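PDB 2YKF: sensor histidine kinase PdtaS from Mycobacterium tuberculosis, which probably autophosphorylates when cyclic di-GMP binds, driving a two-component response to poor nutrients, and is represented here by its GAF and PAS-like sensor domains. Local coordinates for residues Q58-P61 / P65-V68; R130-P133 / A137-R140; A220-I225 / E233-V238. All coordinates share one frame; numbering follows the deposited sequence.

Contact 1: Q58-P61 / P65-V68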
ATOM      1  N   GLN A  58      -9.327   7.182 -12.539  1.00 24.87           N
ATOM      2  CA  GLN A  58      -8.205   6.435 -12.981  1.00 24.87           C
ATOM      3  C   GLN A  58      -7.467   5.899 -11.743  1.00 26.05           C
ATOM      4  O   GLN A  58      -7.364   6.621 -10.702  1.00 22.93           O
ATOM      5  CB  GLN A  58      -7.266   7.418 -13.705  1.00 26.35           C
ATOM      6  CG  GLN A  58      -5.854   6.801 -14.067  1.00 28.82           C
ATOM      7  CD  GLN A  58      -5.050   7.805 -14.912  1.00 32.74           C
ATOM      8  OE1 GLN A  58      -5.460   8.954 -15.064  1.00 32.84           O
ATOM      9  NE2 GLN A  58      -3.934   7.367 -15.468  1.00 33.23           N
ATOM     10  N   CYS A  59      -6.977   4.696 -11.807  1.00 23.04           N
ATOM     11  CA  CYS A  59      -6.132   4.158 -10.735  0.50 25.56           C
ATOM     12  C   CYS A  59      -4.841   3.579 -11.288  1.00 26.52           C
ATOM     13  O   CYS A  59      -4.861   2.971 -12.365  1.00 29.54           O
ATOM     14  CB  CYS A  59      -6.901   3.055  -9.980  0.50 26.14           C
ATOM     15  SG  CYS A  59      -6.250   2.612  -8.343  0.50 24.09           S
ATOM     16  N   ARG A  60      -3.740   3.709 -10.582  1.00 23.97           N
ATOM     17  CA  ARG A  60      -2.572   2.955 -10.957  1.00 24.62           C
ATOM     18  C   ARG A  60      -2.280   1.848  -9.962  1.00 24.72           C
ATOM     19  O   ARG A  60      -2.555   1.992  -8.786  1.00 24.63           O
ATOM     20  CB  ARG A  60      -1.336   3.880 -11.056  1.00 25.36           C
ATOM     21  CG  ARG A  60      -1.594   5.094 -11.962  1.00 26.54           C
ATOM     22  CD  ARG A  60      -0.307   5.930 -12.150  1.00 28.93           C
ATOM     23  NE  ARG A  60      -0.581   6.876 -13.259  1.00 26.01           N
ATOM     24  CZ  ARG A  60      -1.062   8.089 -13.090  1.00 27.85           C
ATOM     25  NH1 ARG A  60      -1.317   8.537 -11.860  1.00 26.13           N
ATOM     26  NH2 ARG A  60      -1.236   8.887 -14.135  1.00 26.74           N
ATOM     27  N   PRO A  61      -1.602   0.778 -10.397  1.00 26.69           N
ATOM     28  CA  PRO A  61      -1.245  -0.257  -9.413  1.00 25.78           C
ATOM     29  C   PRO A  61      -0.092   0.187  -8.480  1.00 28.58           C
ATOM     30  O   PRO A  61       0.820   0.899  -8.911  1.00 26.14           O
ATOM     31  CB  PRO A  61      -0.764  -1.411 -10.295  1.00 27.33           C
ATOM     32  CG  PRO A  61      -0.203  -0.729 -11.554  1.00 26.50           C
ATOM     33  CD  PRO A  61      -0.980   0.565 -11.714  1.00 26.39           C
ATOM     34  N   PRO A  65       4.847  -1.211 -12.150  1.00 32.32           N
ATOM     35  CA  PRO A  65       4.835   0.079 -12.925  1.00 32.43           C
ATOM     36  C   PRO A  65       3.536   0.415 -13.615  1.00 31.73           C
ATOM     37  O   PRO A  65       2.833  -0.473 -14.058  1.00 31.98           O
ATOM     38  CB  PRO A  65       5.928  -0.149 -13.999  1.00 35.20           C
ATOM     39  CG  PRO A  65       6.081  -1.607 -14.100  1.00 33.56           C
ATOM     40  CD  PRO A  65       5.866  -2.150 -12.691  1.00 32.97           C
ATOM     41  N   THR A  66       3.243   1.706 -13.743  1.00 30.96           N
ATOM     42  CA  THR A  66       2.108   2.164 -14.528  1.00 29.81           C
ATOM     43  C   THR A  66       2.511   2.177 -16.037  1.00 31.64           C
ATOM     44  O   THR A  66       3.676   2.282 -16.348  1.00 30.78           O
ATOM     45  CB  THR A  66       1.699   3.588 -14.090  1.00 28.83           C
ATOM     46  OG1 THR A  66       0.506   3.983 -14.743  1.00 28.34           O
ATOM     47  CG2 THR A  66       2.771   4.642 -14.465  1.00 27.00           C
ATOM     48  N   VAL A  67       1.541   2.128 -16.919  1.00 30.68           N
ATOM     49  CA  VAL A  67       1.781   2.388 -18.349  1.00 33.21           C
ATOM     50  C   VAL A  67       0.940   3.566 -18.752  1.00 33.30           C
ATOM     51  O   VAL A  67       0.942   3.988 -19.915  1.00 34.36           O
ATOM     52  CB  VAL A  67       1.528   1.146 -19.223  1.00 33.06           C
ATOM     53  CG1 VAL A  67       2.499   0.014 -18.740  1.00 34.11           C
ATOM     54  CG2 VAL A  67       0.020   0.709 -19.185  1.00 31.38           C
ATOM     55  N   VAL A  68       0.284   4.185 -17.764  1.00 31.10           N
ATOM     56  CA  VAL A  68      -0.481   5.375 -18.026  1.00 31.20           C
ATOM     57  C   VAL A  68       0.087   6.517 -17.184  1.00 33.50           C
ATOM     58  O   VAL A  68      -0.361   6.765 -16.069  1.00 31.78           O
ATOM     59  CB  VAL A  68      -2.008   5.156 -17.792  1.00 31.48           C
ATOM     60  CG1 VAL A  68      -2.792   6.270 -18.371  1.00 28.98           C
ATOM     61  CG2 VAL A  68      -2.420   3.781 -18.383  1.00 31.52           C
TER
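Gln58, at the end of strand 53-59, reaches Val68 with its amide: NE2 lies 3.3 Å from the methyl CG1. CG stands anti to the backbone N (chi1 171°) and the rest of the chain runs straight on, carrying the amide past Val68 to the backbone just beyond, where OE1 takes the N-H of Ala72 and NE2 gives to the carbonyl of Thr70. Arg60 makes the main polar link. Its chain is extended from CG to NE, and the guanidinium turns its NE side to the carbonyl of Val68: NE donates to Val68 O at 2.8 Å and NH2 to the same oxygen at 3.0 Å. Both bonds lie in the guanidinium plane, so this oxygen helps to fix the rotation of the group, as do the bonds of NH1 to Asn198 and Ser201 of the second subunit. CD rests against Thr66, 3.3 Å from OG1. That hydroxyl accepts from Val68 N at 3.0 Å, closing an ST turn, which probably helps to set the Val68 carbonyl toward the arginine, and it is also bonded to Asp41 OD1. Pro61 follows with a lighter touch, its CG 3.9 Å from Pro65 O. The chain doubles back, the two segments running nearly antiparallel at 166°, in a loop on the sheet of the GAF domain, where it leaves strand 53-59 and is pinned by side chains instead of a backbone ladder.

Contact 2: R130-P133 / A137-R140. With SO4 (sulfate ion), chain B.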
ATOM      1  N   ARG A 130      -8.477  -1.781 -18.741  1.00 33.00           N
ATOM      2  CA  ARG A 130      -7.287  -2.228 -18.047  1.00 34.72           C
ATOM      3  C   ARG A 130      -6.030  -2.049 -18.960  1.00 35.16           C
ATOM      4  O   ARG A 130      -6.063  -2.414 -20.149  1.00 35.69           O
ATOM      5  CB  ARG A 130      -7.468  -3.700 -17.665  1.00 34.46           C
ATOM      6  CG  ARG A 130      -6.332  -4.386 -16.911  1.00 39.00           C
ATOM      7  CD  ARG A 130      -6.719  -5.884 -16.594  1.00 43.23           C
ATOM      8  NE  ARG A 130      -5.629  -6.717 -15.991  1.00 46.74           N
ATOM      9  CZ  ARG A 130      -5.809  -7.928 -15.417  1.00 48.04           C
ATOM     10  NH1 ARG A 130      -7.024  -8.476 -15.332  1.00 46.51           N
ATOM     11  NH2 ARG A 130      -4.776  -8.594 -14.895  1.00 47.70           N
ATOM     12  N   HIS A 131      -4.953  -1.468 -18.442  1.00 32.74           N
ATOM     13  CA  HIS A 131      -3.772  -1.241 -19.263  1.00 33.38           C
ATOM     14  C   HIS A 131      -2.612  -1.773 -18.482  1.00 34.84           C
ATOM     15  O   HIS A 131      -2.532  -1.535 -17.261  1.00 32.00           O
ATOM     16  CB  HIS A 131      -3.584   0.244 -19.472  1.00 34.71           C
ATOM     17  CG  HIS A 131      -4.806   0.965 -19.961  1.00 36.90           C
ATOM     18  ND1 HIS A 131      -4.843   1.620 -21.174  1.00 40.92           N
ATOM     19  CD2 HIS A 131      -5.993   1.219 -19.358  1.00 38.60           C
ATOM     20  CE1 HIS A 131      -6.021   2.214 -21.312  1.00 43.11           C
ATOM     21  NE2 HIS A 131      -6.729   2.000 -20.215  1.00 38.89           N
ATOM     22  N   GLN A 132      -1.718  -2.516 -19.123  1.00 34.50           N
ATOM     23  CA  GLN A 132      -0.611  -3.063 -18.397  1.00 38.36           C
ATOM     24  C   GLN A 132       0.604  -3.252 -19.266  1.00 39.58           C
ATOM     25  O   GLN A 132       0.477  -3.183 -20.489  1.00 39.84           O
ATOM     26  CB  GLN A 132      -1.041  -4.381 -17.768  1.00 38.92           C
ATOM     27  CG  GLN A 132      -1.232  -5.535 -18.748  1.00 46.00           C
ATOM     28  CD  GLN A 132      -1.913  -6.728 -18.071  1.00 52.74           C
ATOM     29  OE1 GLN A 132      -1.435  -7.246 -17.047  1.00 51.68           O
ATOM     30  NE2 GLN A 132      -3.037  -7.152 -18.630  1.00 56.26           N
ATOM     31  N   PRO A 133       1.783  -3.480 -18.648  1.00 42.03           N
ATOM     32  CA  PRO A 133       3.013  -3.556 -19.426  1.00 44.83           C
ATOM     33  C   PRO A 133       2.947  -4.635 -20.478  1.00 47.84           C
ATOM     34  O   PRO A 133       2.228  -5.648 -20.298  1.00 46.92           O
ATOM     35  CB  PRO A 133       4.070  -3.881 -18.375  1.00 44.45           C
ATOM     36  CG  PRO A 133       3.490  -3.351 -17.081  1.00 41.77           C
ATOM     37  CD  PRO A 133       2.053  -3.699 -17.209  1.00 40.70           C
ATOM     38  N   ALA A 137       7.885  -7.151 -20.034  1.00 65.86           N
ATOM     39  CA  ALA A 137       8.169  -6.152 -18.987  1.00 65.20           C
ATOM     40  C   ALA A 137       7.359  -6.380 -17.702  1.00 65.13           C
ATOM     41  O   ALA A 137       7.516  -5.640 -16.741  1.00 65.31           O
ATOM     42  CB  ALA A 137       7.904  -4.739 -19.517  1.00 65.41           C
ATOM     43  N   ARG A 138       6.455  -7.359 -17.697  1.00 64.46           N
ATOM     44  CA  ARG A 138       5.556  -7.504 -16.552  1.00 64.07           C
ATOM     45  C   ARG A 138       6.008  -8.448 -15.443  1.00 63.60           C
ATOM     46  O   ARG A 138       6.892  -9.297 -15.626  1.00 62.94           O
ATOM     47  CB  ARG A 138       4.077  -7.722 -16.945  1.00 64.19           C
ATOM     48  CG  ARG A 138       3.755  -8.912 -17.766  1.00 65.08           C
ATOM     49  CD  ARG A 138       2.802  -8.483 -18.871  1.00 67.85           C
ATOM     50  NE  ARG A 138       1.459  -9.040 -18.766  1.00 68.28           N
ATOM     51  CZ  ARG A 138       0.495  -8.863 -19.678  1.00 70.93           C
ATOM     52  NH1 ARG A 138       0.703  -8.129 -20.773  1.00 71.76           N
ATOM     53  NH2 ARG A 138      -0.697  -9.419 -19.500  1.00 71.62           N
ATOM     54  N   ARG A 139       5.411  -8.233 -14.272  1.00 63.45           N
ATOM     55  CA  ARG A 139       5.616  -9.097 -13.119  1.00 63.19           C
ATOM     56  C   ARG A 139       5.489 -10.544 -13.517  1.00 62.34           C
ATOM     57  O   ARG A 139       4.370 -11.013 -13.754  1.00 63.89           O
ATOM     58  CB  ARG A 139       4.574  -8.786 -12.067  1.00 63.01           C
ATOM     59  CG  ARG A 139       5.100  -7.898 -11.065  1.00 63.08           C
ATOM     60  CD  ARG A 139       5.616  -8.650  -9.882  1.00 58.44           C
ATOM     61  NE  ARG A 139       5.379  -7.734  -8.815  1.00 52.88           N
ATOM     62  CZ  ARG A 139       5.191  -8.017  -7.545  1.00 47.05           C
ATOM     63  NH1 ARG A 139       5.228  -9.272  -7.064  1.00 40.02           N
ATOM     64  NH2 ARG A 139       4.929  -6.978  -6.765  1.00 41.85           N
ATOM     65  N   ARG A 140       6.642 -11.216 -13.605  1.00 60.68           N
ATOM     66  CA  ARG A 140       6.765 -12.652 -13.896  1.00 58.63           C
ATOM     67  C   ARG A 140       5.865 -13.485 -12.982  1.00 54.67           C
ATOM     68  O   ARG A 140       5.791 -13.193 -11.761  1.00 55.72           O
ATOM     69  CB  ARG A 140       8.232 -13.058 -13.767  1.00 59.76           C
ATOM     70  CG  ARG A 140       9.126 -12.205 -14.688  1.00 64.91           C
ATOM     71  CD  ARG A 140      10.131 -13.044 -15.489  1.00 72.51           C
ATOM     72  NE  ARG A 140      11.450 -13.103 -14.843  1.00 78.17           N
ATOM     73  CZ  ARG A 140      12.344 -12.106 -14.837  1.00 81.47           C
ATOM     74  NH1 ARG A 140      12.078 -10.939 -15.435  1.00 82.07           N
ATOM     75  NH2 ARG A 140      13.518 -12.269 -14.226  1.00 81.58           N
TER
HETATM   76  S   SO4 B1287       4.176  -7.542  -3.912  0.50 43.16           S
HETATM   77  O1  SO4 B1287       4.619  -8.826  -4.540  0.50 31.35           O
HETATM   78  O2  SO4 B1287       2.798  -7.814  -3.348  0.50 31.52           O
HETATM   79  O3  SO4 B1287       5.352  -7.333  -2.996  0.50 29.05           O
HETATM   80  O4  SO4 B1287       4.019  -6.380  -4.761  0.50 23.59           O
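Gln132 and Arg138 meet flat against flat. The amide of Gln132 lies over one face of the Arg138 guanidinium, with planes 17° apart, CD 3.3 Å above the plane and shifted toward its rim near NH2. The planes are nearly parallel and displaced, an offset stack; the amide oxygen and nitrogen come near NH2 without bonding it. Both side chains begin with CG between the backbone N and the carbonyl carbon (chi1 72° in Gln132, 60° in Arg138). From there Gln132 runs straight, while Arg138 bends at chi2 and again at chi3, folding its guanidinium back over the preceding segment. The same bends bring NH1 to Pro133 O at 3.0 Å, a weak bond, and CD to the same oxygen at 3.2 Å. All this closes the loop between strand 123-131, which pairs with strand 41-47 in the GAF sheet, and helix 143-161. Beside the stack, Pro133 CB packs against CB of Ala137 and of Arg138, each 4.1 Å away. Arg139 is also bent at chi2 and chi3, but leads away from Pro133 to a sulfate, probably from the crystallisation liquor, where NH1 donates to O1 at 2.6 Å; the ion is modelled too close to NH2, so its placement is doubtful. NH1 has a second partner in Glu145 of helix 143-161, and NH2 donates to the carbonyl of Thr63. Ala137 packs on Arg140 of the second subunit.

Contact 3: A220-I225 / E233-V238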
ATOM      1  N   ALA A 220      -7.128 -22.944  12.171  1.00 36.12           N
ATOM      2  CA  ALA A 220      -5.814 -22.347  12.355  1.00 34.50           C
ATOM      3  C   ALA A 220      -5.888 -21.038  13.158  1.00 34.29           C
ATOM      4  O   ALA A 220      -4.968 -20.705  13.919  1.00 34.52           O
ATOM      5  CB  ALA A 220      -5.225 -22.047  10.997  1.00 35.30           C
ATOM      6  N   THR A 221      -6.949 -20.273  12.963  1.00 31.91           N
ATOM      7  CA  THR A 221      -6.982 -18.890  13.464  1.00 31.22           C
ATOM      8  C   THR A 221      -7.571 -18.804  14.867  1.00 32.71           C
ATOM      9  O   THR A 221      -7.019 -18.127  15.759  1.00 32.66           O
ATOM     10  CB  THR A 221      -7.769 -17.989  12.503  1.00 29.74           C
ATOM     11  OG1 THR A 221      -7.142 -18.074  11.225  1.00 32.05           O
ATOM     12  CG2 THR A 221      -7.711 -16.517  12.957  1.00 32.53           C
ATOM     13  N   ARG A 222      -8.703 -19.498  15.065  1.00 32.43           N
ATOM     14  CA  ARG A 222      -9.403 -19.409  16.346  1.00 33.05           C
ATOM     15  C   ARG A 222      -8.508 -19.559  17.594  1.00 33.16           C
ATOM     16  O   ARG A 222      -8.594 -18.706  18.468  1.00 32.24           O
ATOM     17  CB  ARG A 222     -10.645 -20.315  16.386  1.00 33.72           C
ATOM     18  CG  ARG A 222     -11.611 -19.904  17.488  1.00 35.41           C
ATOM     19  CD  ARG A 222     -12.839 -20.784  17.525  1.00 32.78           C
ATOM     20  NE  ARG A 222     -13.488 -20.452  18.790  1.00 36.69           N
ATOM     21  CZ  ARG A 222     -14.765 -20.163  18.921  1.00 40.80           C
ATOM     22  NH1 ARG A 222     -15.602 -20.212  17.870  1.00 41.83           N
ATOM     23  NH2 ARG A 222     -15.212 -19.850  20.114  1.00 38.38           N
ATOM     24  N   PRO A 223      -7.670 -20.620  17.685  1.00 32.88           N
ATOM     25  CA  PRO A 223      -6.864 -20.781  18.899  1.00 34.37           C
ATOM     26  C   PRO A 223      -5.866 -19.628  19.132  1.00 34.13           C
ATOM     27  O   PRO A 223      -5.380 -19.496  20.217  1.00 33.42           O
ATOM     28  CB  PRO A 223      -6.083 -22.093  18.666  1.00 35.16           C
ATOM     29  CG  PRO A 223      -6.881 -22.861  17.670  1.00 36.33           C
ATOM     30  CD  PRO A 223      -7.518 -21.758  16.775  1.00 32.40           C
ATOM     31  N   LEU A 224      -5.627 -18.755  18.151  1.00 32.36           N
ATOM     32  CA  LEU A 224      -4.532 -17.771  18.299  1.00 32.48           C
ATOM     33  C   LEU A 224      -5.053 -16.543  18.901  1.00 32.66           C
ATOM     34  O   LEU A 224      -4.288 -15.817  19.542  1.00 32.98           O
ATOM     35  CB  LEU A 224      -3.859 -17.415  16.937  1.00 30.59           C
ATOM     36  CG  LEU A 224      -3.307 -18.638  16.173  1.00 32.12           C
ATOM     37  CD1 LEU A 224      -2.842 -18.203  14.804  1.00 34.19           C
ATOM     38  CD2 LEU A 224      -2.188 -19.341  16.943  1.00 37.71           C
ATOM     39  N   ILE A 225      -6.355 -16.288  18.680  1.00 31.42           N
ATOM     40  CA  ILE A 225      -6.992 -15.035  19.048  1.00 32.08           C
ATOM     41  C   ILE A 225      -7.086 -14.916  20.552  1.00 34.00           C
ATOM     42  O   ILE A 225      -7.520 -15.855  21.220  1.00 34.82           O
ATOM     43  CB  ILE A 225      -8.360 -14.881  18.390  1.00 31.42           C
ATOM     44  CG1 ILE A 225      -8.157 -14.676  16.884  1.00 33.90           C
ATOM     45  CG2 ILE A 225      -9.167 -13.658  18.988  1.00 31.39           C
ATOM     46  CD1 ILE A 225      -9.450 -14.850  16.097  1.00 33.85           C
ATOM     47  N   GLU A 233     -16.376 -14.371  17.382  1.00 30.73           N
ATOM     48  CA  GLU A 233     -16.851 -13.448  16.332  1.00 33.11           C
ATOM     49  C   GLU A 233     -16.212 -13.738  14.942  1.00 31.54           C
ATOM     50  O   GLU A 233     -16.866 -13.730  13.900  1.00 31.23           O
ATOM     51  CB  GLU A 233     -16.592 -11.983  16.722  1.00 33.78           C
ATOM     52  CG  GLU A 233     -17.617 -11.384  17.725  1.00 44.05           C
ATOM     53  CD  GLU A 233     -17.068 -10.122  18.429  1.00 53.68           C
ATOM     54  OE1 GLU A 233     -15.847  -9.775  18.247  1.00 54.28           O
ATOM     55  OE2 GLU A 233     -17.863  -9.502  19.177  1.00 56.40           O
ATOM     56  N   VAL A 234     -14.934 -13.980  14.958  1.00 31.04           N
ATOM     57  CA  VAL A 234     -14.210 -14.225  13.738  1.00 31.17           C
ATOM     58  C   VAL A 234     -14.667 -15.527  13.098  1.00 30.46           C
ATOM     59  O   VAL A 234     -14.942 -15.581  11.897  1.00 29.15           O
ATOM     60  CB  VAL A 234     -12.709 -14.216  14.028  1.00 30.89           C
ATOM     61  CG1 VAL A 234     -11.904 -14.783  12.785  1.00 30.63           C
ATOM     62  CG2 VAL A 234     -12.357 -12.797  14.315  1.00 31.42           C
ATOM     63  N   ASP A 235     -14.713 -16.572  13.901  1.00 31.89           N
ATOM     64  CA  ASP A 235     -15.288 -17.862  13.529  1.00 31.98           C
ATOM     65  C   ASP A 235     -16.700 -17.710  12.880  1.00 33.14           C
ATOM     66  O   ASP A 235     -16.913 -18.129  11.700  1.00 34.53           O
ATOM     67  CB  ASP A 235     -15.331 -18.784  14.784  1.00 32.60           C
ATOM     68  CG  ASP A 235     -15.832 -20.221  14.453  1.00 36.50           C
ATOM     69  OD1 ASP A 235     -16.400 -20.422  13.345  1.00 40.01           O
ATOM     70  OD2 ASP A 235     -15.618 -21.138  15.273  1.00 39.62           O
ATOM     71  N   GLU A 236     -17.635 -17.076  13.582  1.00 32.76           N
ATOM     72  CA  GLU A 236     -18.984 -16.832  13.008  1.00 35.07           C
ATOM     73  C   GLU A 236     -18.981 -15.998  11.714  1.00 33.81           C
ATOM     74  O   GLU A 236     -19.718 -16.278  10.774  1.00 33.46           O
ATOM     75  CB  GLU A 236     -19.927 -16.169  14.026  1.00 36.43           C
ATOM     76  CG  GLU A 236     -20.390 -17.193  15.103  1.00 44.09           C
ATOM     77  CD  GLU A 236     -21.146 -18.407  14.493  1.00 55.70           C
ATOM     78  OE1 GLU A 236     -21.994 -18.215  13.553  1.00 60.03           O
ATOM     79  OE2 GLU A 236     -20.896 -19.557  14.960  1.00 58.71           O
ATOM     80  N   HIS A 237     -18.184 -14.949  11.699  1.00 31.86           N
ATOM     81  CA  HIS A 237     -18.056 -14.129  10.497  1.00 31.70           C
ATOM     82  C   HIS A 237     -17.680 -14.940   9.302  1.00 30.71           C
ATOM     83  O   HIS A 237     -18.360 -14.901   8.288  1.00 31.03           O
ATOM     84  CB  HIS A 237     -17.025 -13.027  10.665  1.00 31.23           C
ATOM     85  CG  HIS A 237     -16.794 -12.271   9.396  1.00 34.62           C
ATOM     86  ND1 HIS A 237     -17.800 -11.565   8.752  1.00 32.92           N
ATOM     87  CD2 HIS A 237     -15.691 -12.168   8.619  1.00 29.88           C
ATOM     88  CE1 HIS A 237     -17.307 -11.028   7.646  1.00 37.92           C
ATOM     89  NE2 HIS A 237     -16.031 -11.385   7.540  1.00 33.55           N
ATOM     90  N   VAL A 238     -16.610 -15.680   9.415  1.00 30.47           N
ATOM     91  CA  VAL A 238     -16.116 -16.449   8.288  1.00 31.99           C
ATOM     92  C   VAL A 238     -17.150 -17.509   7.830  1.00 33.92           C
ATOM     93  O   VAL A 238     -17.404 -17.649   6.620  1.00 33.74           O
ATOM     94  CB  VAL A 238     -14.752 -17.074   8.608  1.00 30.82           C
ATOM     95  CG1 VAL A 238     -14.356 -18.051   7.541  1.00 32.85           C
ATOM     96  CG2 VAL A 238     -13.667 -15.963   8.679  1.00 29.26           C
TER
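Val234, on the inner side of helix 228-243, meets the end of Ile225. The CD1 methyl of the isoleucine comes against the isopropyl group, 3.9 Å from CB and almost as near to both methyls. Ile225 gets there with CG1 anti to the carbonyl carbon and CD1 extended beyond it. One residue on, Asp235 supplies the polar half. Its OD2 forms a salt bridge with Arg222 NH1 at 2.8 Å, with a moderately bent N-H...O angle of 148°. The donor approaches on the anti side, 27° out of the carboxylate plane, and the two flat groups stand almost perpendicular (87°), so a single oxygen is held, not a paired two-point bridge. Asp235 OD1 accepts from Gln239 on the next turn, while Arg222 NH1 also bonds His232 ND1. In the PAS-like domain, helix 228-243 is thus tied to residues 222-225, which follow helix 217-221, and Ile218 of that helix touches Val234, Asp235 and Val238. Strand 250-255 lies against both segments, with Met251 on Val234 and Val253 on Ile225.

How the contacts relate
From the N terminus, contact 1 closes the short loop that follows strand 53-59; contact 2 closes the turn after strand 123-131, on the way to helix 143-161. The two loops follow in series, neither enclosing nor crossing the other, but they touch: Val67 packs its methyls on His131, Gln132 and Pro133, and Val68 CG2 lies on His131. Both lie where strands 53-59 and 123-131 run out, on either side of strand 41-47 in the GAF sheet, and both touch the second subunit. Contact 3 is later, in the PAS-like domain, where 220-225 and 233-238 bring two successive helices together. Its centre is about 36 Å from those of the other two, across the chain's centre.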